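Probable phenazine-specific methyltransferase (Pseudomonas aeruginosa, PDB 2IP2) methylates phenazine-1-carboxylate with S-adenosyl-L-methionine to give 5-methylphenazine-1-carboxylate, a step in the biosynthesis of the virulence-associated pigment pyocyanin, and works as a homodimer. Local coordinates at residues R23-G32 and R96-H107. Numbering follows the deposited sequence.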
ATOM      1  N   ARG A  23      -4.942   1.123   4.224  1.00 20.04           N
ATOM      2  CA  ARG A  23      -6.374   1.271   4.612  1.00 19.50           C
ATOM      3  C   ARG A  23      -6.525   0.939   6.089  1.00 20.76           C
ATOM      4  O   ARG A  23      -7.249   1.637   6.772  1.00 20.58           O
ATOM      5  CB  ARG A  23      -7.321   0.421   3.745  1.00 20.61           C
ATOM      6  CG  ARG A  23      -7.286   0.715   2.219  1.00 19.76           C
ATOM      7  CD  ARG A  23      -7.444   2.245   1.979  1.00 18.50           C
ATOM      8  NE  ARG A  23      -8.864   2.674   2.165  1.00 20.97           N
ATOM      9  CZ  ARG A  23      -9.246   3.934   2.284  1.00 21.15           C
ATOM     10  NH1 ARG A  23      -8.350   4.890   2.261  1.00 22.01           N
ATOM     11  NH2 ARG A  23     -10.521   4.252   2.393  1.00 20.83           N
ATOM     12  N   CYS A  24      -5.860  -0.115   6.579  1.00 21.75           N
ATOM     13  CA  CYS A  24      -5.907  -0.457   8.015  1.00 20.17           C
ATOM     14  C   CYS A  24      -5.378   0.671   8.916  1.00 21.11           C
ATOM     15  O   CYS A  24      -5.990   0.984   9.938  1.00 20.16           O
ATOM     16  CB  CYS A  24      -5.164  -1.755   8.264  1.00 21.20           C
ATOM     17  SG  CYS A  24      -6.064  -3.183   7.669  1.00 21.57           S
ATOM     18  N   VAL A  25      -4.295   1.355   8.529  1.00 19.41           N
ATOM     19  CA  VAL A  25      -3.803   2.482   9.368  1.00 19.33           C
ATOM     20  C   VAL A  25      -4.785   3.646   9.275  1.00 20.86           C
ATOM     21  O   VAL A  25      -5.065   4.333  10.281  1.00 19.96           O
ATOM     22  CB  VAL A  25      -2.320   2.874   8.889  1.00 19.95           C
ATOM     23  CG1 VAL A  25      -1.882   4.230   9.507  1.00 24.45           C
ATOM     24  CG2 VAL A  25      -1.400   1.763   9.270  1.00 17.36           C
ATOM     25  N   TYR A  26      -5.353   3.844   8.082  1.00 19.19           N
ATOM     26  CA  TYR A  26      -6.348   4.932   7.927  1.00 19.62           C
ATOM     27  C   TYR A  26      -7.540   4.683   8.891  1.00 20.50           C
ATOM     28  O   TYR A  26      -7.980   5.575   9.625  1.00 20.49           O
ATOM     29  CB  TYR A  26      -6.770   5.048   6.430  1.00 20.23           C
ATOM     30  CG  TYR A  26      -7.998   5.946   6.257  1.00 19.97           C
ATOM     31  CD1 TYR A  26      -7.921   7.343   6.475  1.00 20.70           C
ATOM     32  CD2 TYR A  26      -9.260   5.369   6.039  1.00 20.44           C
ATOM     33  CE1 TYR A  26      -9.094   8.151   6.335  1.00 23.13           C
ATOM     34  CE2 TYR A  26     -10.400   6.148   5.926  1.00 22.98           C
ATOM     35  CZ  TYR A  26     -10.314   7.526   6.085  1.00 23.23           C
ATOM     36  OH  TYR A  26     -11.493   8.229   5.976  1.00 26.72           O
ATOM     37  N   VAL A  27      -8.009   3.447   8.911  1.00 18.71           N
ATOM     38  CA  VAL A  27      -9.062   3.088   9.789  1.00 19.26           C
ATOM     39  C   VAL A  27      -8.727   3.295  11.251  1.00 18.93           C
ATOM     40  O   VAL A  27      -9.519   3.881  11.998  1.00 20.09           O
ATOM     41  CB  VAL A  27      -9.526   1.635   9.516  1.00 20.16           C
ATOM     42  CG1 VAL A  27     -10.500   1.182  10.637  1.00 20.69           C
ATOM     43  CG2 VAL A  27     -10.207   1.486   8.105  1.00 22.41           C
ATOM     44  N   ALA A  28      -7.587   2.801  11.699  1.00 17.96           N
ATOM     45  CA  ALA A  28      -7.182   3.011  13.109  1.00 20.10           C
ATOM     46  C   ALA A  28      -7.177   4.521  13.440  1.00 20.84           C
ATOM     47  O   ALA A  28      -7.551   4.926  14.561  1.00 20.12           O
ATOM     48  CB  ALA A  28      -5.752   2.421  13.348  1.00 20.84           C
ATOM     49  N   THR A  29      -6.737   5.325  12.461  1.00 20.04           N
ATOM     50  CA  THR A  29      -6.684   6.793  12.614  1.00 20.61           C
ATOM     51  C   THR A  29      -8.085   7.432  12.692  1.00 21.20           C
ATOM     52  O   THR A  29      -8.367   8.170  13.642  1.00 22.50           O
ATOM     53  CB  THR A  29      -5.746   7.454  11.550  1.00 20.81           C
ATOM     54  OG1 THR A  29      -4.481   6.814  11.652  1.00 22.71           O
ATOM     55  CG2 THR A  29      -5.563   9.027  11.852  1.00 21.40           C
ATOM     56  N   ARG A  30      -8.940   7.185  11.722  1.00 22.31           N
ATOM     57  CA  ARG A  30     -10.329   7.663  11.726  1.00 24.13           C
ATOM     58  C   ARG A  30     -11.019   7.269  13.031  1.00 24.64           C
ATOM     59  O   ARG A  30     -11.751   8.066  13.590  1.00 26.37           O
ATOM     60  CB  ARG A  30     -11.159   6.938  10.666  1.00 27.05           C
ATOM     61  CG  ARG A  30     -11.268   7.463   9.290  1.00 29.60           C
ATOM     62  CD  ARG A  30     -12.460   8.438   9.090  1.00 35.10           C
ATOM     63  NE  ARG A  30     -13.825   7.864   9.166  1.00 37.90           N
ATOM     64  CZ  ARG A  30     -14.538   7.370   8.149  1.00 41.63           C
ATOM     65  NH1 ARG A  30     -14.041   7.263   6.909  1.00 41.31           N
ATOM     66  NH2 ARG A  30     -15.775   6.946   8.386  1.00 46.19           N
ATOM     67  N   LEU A  31     -10.796   6.042  13.499  1.00 23.97           N
ATOM     68  CA  LEU A  31     -11.445   5.579  14.742  1.00 25.06           C
ATOM     69  C   LEU A  31     -10.827   6.137  16.044  1.00 24.51           C
ATOM     70  O   LEU A  31     -11.427   5.958  17.132  1.00 26.52           O
ATOM     71  CB  LEU A  31     -11.441   4.063  14.798  1.00 24.41           C
ATOM     72  CG  LEU A  31     -12.319   3.395  13.726  1.00 25.56           C
ATOM     73  CD1 LEU A  31     -12.280   1.925  14.029  1.00 24.34           C
ATOM     74  CD2 LEU A  31     -13.780   3.959  13.636  1.00 29.42           C
ATOM     75  N   GLY A  32      -9.668   6.772  15.932  1.00 23.70           N
ATOM     76  CA  GLY A  32      -8.943   7.343  17.092  1.00 25.18           C
ATOM     77  C   GLY A  32      -8.452   6.274  18.070  1.00 24.41           C
ATOM     78  O   GLY A  32      -8.291   6.530  19.256  1.00 23.39           O
ATOM     79  N   ARG A  96      -1.323  12.483  12.126  1.00 25.58           N
ATOM     80  CA  ARG A  96      -2.754  12.128  12.140  1.00 24.98           C
ATOM     81  C   ARG A  96      -3.521  12.788  11.000  1.00 24.10           C
ATOM     82  O   ARG A  96      -4.190  12.113  10.233  1.00 22.25           O
ATOM     83  CB  ARG A  96      -3.422  12.465  13.491  1.00 22.67           C
ATOM     84  CG  ARG A  96      -4.924  12.363  13.432  1.00 26.13           C
ATOM     85  CD  ARG A  96      -5.678  12.616  14.803  1.00 26.08           C
ATOM     86  NE  ARG A  96      -7.050  13.045  14.492  1.00 33.11           N
ATOM     87  CZ  ARG A  96      -8.098  12.238  14.372  1.00 29.89           C
ATOM     88  NH1 ARG A  96      -7.982  10.937  14.587  1.00 33.86           N
ATOM     89  NH2 ARG A  96      -9.275  12.754  14.065  1.00 31.77           N
ATOM     90  N   ASP A  97      -3.455  14.122  10.889  1.00 22.10           N
ATOM     91  CA  ASP A  97      -4.214  14.797   9.832  1.00 23.43           C
ATOM     92  C   ASP A  97      -3.709  14.462   8.448  1.00 22.50           C
ATOM     93  O   ASP A  97      -4.474  14.538   7.507  1.00 23.39           O
ATOM     94  CB  ASP A  97      -4.126  16.311  10.023  1.00 23.50           C
ATOM     95  CG  ASP A  97      -4.865  16.717  11.275  1.00 29.61           C
ATOM     96  OD1 ASP A  97      -6.049  16.289  11.402  1.00 33.10           O
ATOM     97  OD2 ASP A  97      -4.245  17.340  12.139  1.00 29.95           O
ATOM     98  N   MET A  98      -2.413  14.205   8.327  1.00 21.27           N
ATOM     99  CA  MET A  98      -1.856  13.772   7.015  1.00 22.92           C
ATOM    100  C   MET A  98      -2.444  12.399   6.614  1.00 22.76           C
ATOM    101  O   MET A  98      -2.948  12.221   5.484  1.00 21.38           O
ATOM    102  CB  MET A  98      -0.321  13.716   7.053  1.00 23.48           C
ATOM    103  CG  MET A  98       0.314  13.414   5.694  1.00 26.22           C
ATOM    104  SD  MET A  98       1.969  12.758   5.821  1.00 34.89           S
ATOM    105  CE  MET A  98       1.510  11.138   6.478  1.00 37.44           C
ATOM    106  N   VAL A  99      -2.452  11.456   7.546  1.00 22.46           N
ATOM    107  CA  VAL A  99      -3.054  10.110   7.279  1.00 22.27           C
ATOM    108  C   VAL A  99      -4.507  10.218   6.778  1.00 21.89           C
ATOM    109  O   VAL A  99      -4.927   9.550   5.816  1.00 22.31           O
ATOM    110  CB  VAL A  99      -2.978   9.194   8.541  1.00 21.04           C
ATOM    111  CG1 VAL A  99      -3.834   7.896   8.376  1.00 20.89           C
ATOM    112  CG2 VAL A  99      -1.476   8.865   8.908  1.00 22.83           C
ATOM    113  N   LEU A 100      -5.288  11.062   7.452  1.00 22.52           N
ATOM    114  CA  LEU A 100      -6.712  11.242   7.109  1.00 22.31           C
ATOM    115  C   LEU A 100      -6.879  11.828   5.722  1.00 21.91           C
ATOM    116  O   LEU A 100      -7.643  11.281   4.936  1.00 21.14           O
ATOM    117  CB  LEU A 100      -7.457  12.087   8.158  1.00 22.40           C
ATOM    118  CG  LEU A 100      -7.597  11.447   9.569  1.00 23.65           C
ATOM    119  CD1 LEU A 100      -8.178  12.494  10.568  1.00 25.88           C
ATOM    120  CD2 LEU A 100      -8.380  10.091   9.505  1.00 24.85           C
ATOM    121  N   PHE A 101      -6.132  12.893   5.410  1.00 20.45           N
ATOM    122  CA  PHE A 101      -6.235  13.544   4.087  1.00 20.14           C
ATOM    123  C   PHE A 101      -5.764  12.586   3.002  1.00 19.78           C
ATOM    124  O   PHE A 101      -6.380  12.420   1.957  1.00 21.42           O
ATOM    125  CB  PHE A 101      -5.418  14.839   4.063  1.00 21.21           C
ATOM    126  CG  PHE A 101      -5.797  15.739   2.912  1.00 21.85           C
ATOM    127  CD1 PHE A 101      -5.254  15.514   1.656  1.00 20.16           C
ATOM    128  CD2 PHE A 101      -6.761  16.720   3.069  1.00 26.51           C
ATOM    129  CE1 PHE A 101      -5.598  16.324   0.550  1.00 20.45           C
ATOM    130  CE2 PHE A 101      -7.137  17.535   1.975  1.00 25.08           C
ATOM    131  CZ  PHE A 101      -6.535  17.320   0.708  1.00 23.07           C
ATOM    132  N   TYR A 102      -4.714  11.844   3.305  1.00 20.07           N
ATOM    133  CA  TYR A 102      -4.152  10.932   2.289  1.00 20.78           C
ATOM    134  C   TYR A 102      -5.089   9.767   2.024  1.00 20.84           C
ATOM    135  O   TYR A 102      -5.228   9.293   0.884  1.00 20.24           O
ATOM    136  CB  TYR A 102      -2.828  10.448   2.801  1.00 20.26           C
ATOM    137  CG  TYR A 102      -1.674  11.418   2.548  1.00 22.02           C
ATOM    138  CD1 TYR A 102      -1.860  12.809   2.444  1.00 22.65           C
ATOM    139  CD2 TYR A 102      -0.404  10.930   2.412  1.00 23.66           C
ATOM    140  CE1 TYR A 102      -0.743  13.674   2.176  1.00 25.43           C
ATOM    141  CE2 TYR A 102       0.706  11.777   2.147  1.00 22.60           C
ATOM    142  CZ  TYR A 102       0.528  13.112   2.052  1.00 25.56           C
ATOM    143  OH  TYR A 102       1.650  13.914   1.831  1.00 27.47           O
ATOM    144  N   GLY A 103      -5.789   9.350   3.086  1.00 19.77           N
ATOM    145  CA  GLY A 103      -6.768   8.241   2.996  1.00 21.70           C
ATOM    146  C   GLY A 103      -8.148   8.631   2.501  1.00 22.95           C
ATOM    147  O   GLY A 103      -9.007   7.765   2.329  1.00 23.22           O
ATOM    148  N   GLU A 104      -8.333   9.912   2.196  1.00 22.20           N
ATOM    149  CA  GLU A 104      -9.620  10.428   1.711  1.00 21.65           C
ATOM    150  C   GLU A 104      -9.345  11.031   0.373  1.00 21.60           C
ATOM    151  O   GLU A 104      -9.321  10.303  -0.615  1.00 21.17           O
ATOM    152  CB  GLU A 104     -10.227  11.378   2.750  1.00 21.75           C
ATOM    153  CG  GLU A 104     -10.732  10.571   3.972  1.00 19.67           C
ATOM    154  CD  GLU A 104     -11.093  11.360   5.259  1.00 27.66           C
ATOM    155  OE1 GLU A 104     -11.140  12.637   5.248  1.00 28.44           O
ATOM    156  OE2 GLU A 104     -11.313  10.648   6.291  1.00 28.44           O
ATOM    157  N   GLU A 105      -9.061  12.357   0.305  1.00 21.98           N
ATOM    158  CA  GLU A 105      -8.847  12.998  -0.968  1.00 23.16           C
ATOM    159  C   GLU A 105      -7.786  12.286  -1.837  1.00 21.50           C
ATOM    160  O   GLU A 105      -8.001  12.115  -3.022  1.00 21.00           O
ATOM    161  CB  GLU A 105      -8.350  14.410  -0.745  1.00 24.88           C
ATOM    162  CG  GLU A 105      -9.458  15.418  -0.677  1.00 27.68           C
ATOM    163  CD  GLU A 105     -10.062  15.527   0.710  1.00 32.86           C
ATOM    164  OE1 GLU A 105      -9.654  14.772   1.628  1.00 28.73           O
ATOM    165  OE2 GLU A 105     -10.935  16.425   0.866  1.00 38.03           O
ATOM    166  N   PHE A 106      -6.629  11.946  -1.275  1.00 20.42           N
ATOM    167  CA  PHE A 106      -5.619  11.309  -2.146  1.00 19.60           C
ATOM    168  C   PHE A 106      -5.858   9.832  -2.482  1.00 18.87           C
ATOM    169  O   PHE A 106      -5.366   9.323  -3.504  1.00 19.42           O
ATOM    170  CB  PHE A 106      -4.231  11.529  -1.625  1.00 20.48           C
ATOM    171  CG  PHE A 106      -3.784  12.976  -1.717  1.00 19.64           C
ATOM    172  CD1 PHE A 106      -4.332  13.846  -2.707  1.00 18.33           C
ATOM    173  CD2 PHE A 106      -2.796  13.450  -0.835  1.00 23.17           C
ATOM    174  CE1 PHE A 106      -3.835  15.195  -2.823  1.00 22.73           C
ATOM    175  CE2 PHE A 106      -2.328  14.773  -0.916  1.00 24.63           C
ATOM    176  CZ  PHE A 106      -2.812  15.629  -1.930  1.00 19.86           C
ATOM    177  N   HIS A 107      -6.612   9.152  -1.644  1.00 19.15           N
ATOM    178  CA  HIS A 107      -7.096   7.792  -2.017  1.00 19.55           C
ATOM    179  C   HIS A 107      -8.039   7.910  -3.231  1.00 19.45           C
ATOM    180  O   HIS A 107      -7.967   7.119  -4.188  1.00 20.18           O
ATOM    181  CB  HIS A 107      -7.867   7.174  -0.849  1.00 19.14           C
ATOM    182  CG  HIS A 107      -8.465   5.830  -1.162  1.00 21.56           C
ATOM    183  ND1 HIS A 107      -7.724   4.665  -1.159  1.00 21.47           N
ATOM    184  CD2 HIS A 107      -9.734   5.467  -1.483  1.00 23.11           C
ATOM    185  CE1 HIS A 107      -8.505   3.634  -1.478  1.00 18.21           C
ATOM    186  NE2 HIS A 107      -9.731   4.097  -1.677  1.00 21.16           N
TER
HETATM  187  O   HOH W   1     -11.635   6.921   1.989  1.00 27.78           O
HETATM  188  O   HOH W   2     -11.168  10.603  14.108  1.00 45.12           O
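Arg23 and Tyr26 of the long helix 6-30, part of the N-terminal dimerisation domain of this class I methyltransferase, meet Gly103, which follows helix 96-102, the two helix segments crossing at -122°. Arg23 NH1 gives Gly103 O a nearly straight hydrogen bond of 2.9 Å, in the carbonyl plane and on a lone pair. Water 1 donates to the same oxygen and accepts from Arg23 NH2, so two donors grip this carbonyl. Bends at chi2 and chi3 fold the Arg23 chain until its guanidinium lies flat on the His107 ring, planes 17° apart, with Tyr26 over the other guanidinium face. The second subunit supplies further acceptors: its Trp110 O takes Arg23 NE and its Thr111 O takes Arg23 NH2. His107 ND1 and NE2 are hydrogen-bonded to Glu19 OE1 and Thr111 OG1 of the same subunit, placing the stack in the dimer interface. Gly103 lies beneath one face of the Tyr26 ring. The phenol OH donates to Glu104 OE2 at a very short 2.4 Å, an exact length that is doubtful, and accepts from Arg30 NH1, whose NH2 forms a salt bridge to Glu115 of the second subunit. Further along, Thr29 OG1 donates a hydrogen bond to Val25 O, which also accepts from Thr29 N, while CG2 packs against Arg96 CG and Leu100 CD2. The extended Arg96 chain brings NH2 to water 2, which donates to Arg30 O at 2.7 Å, and leaves Arg96 NH1 2.9 Å from Thr29 O.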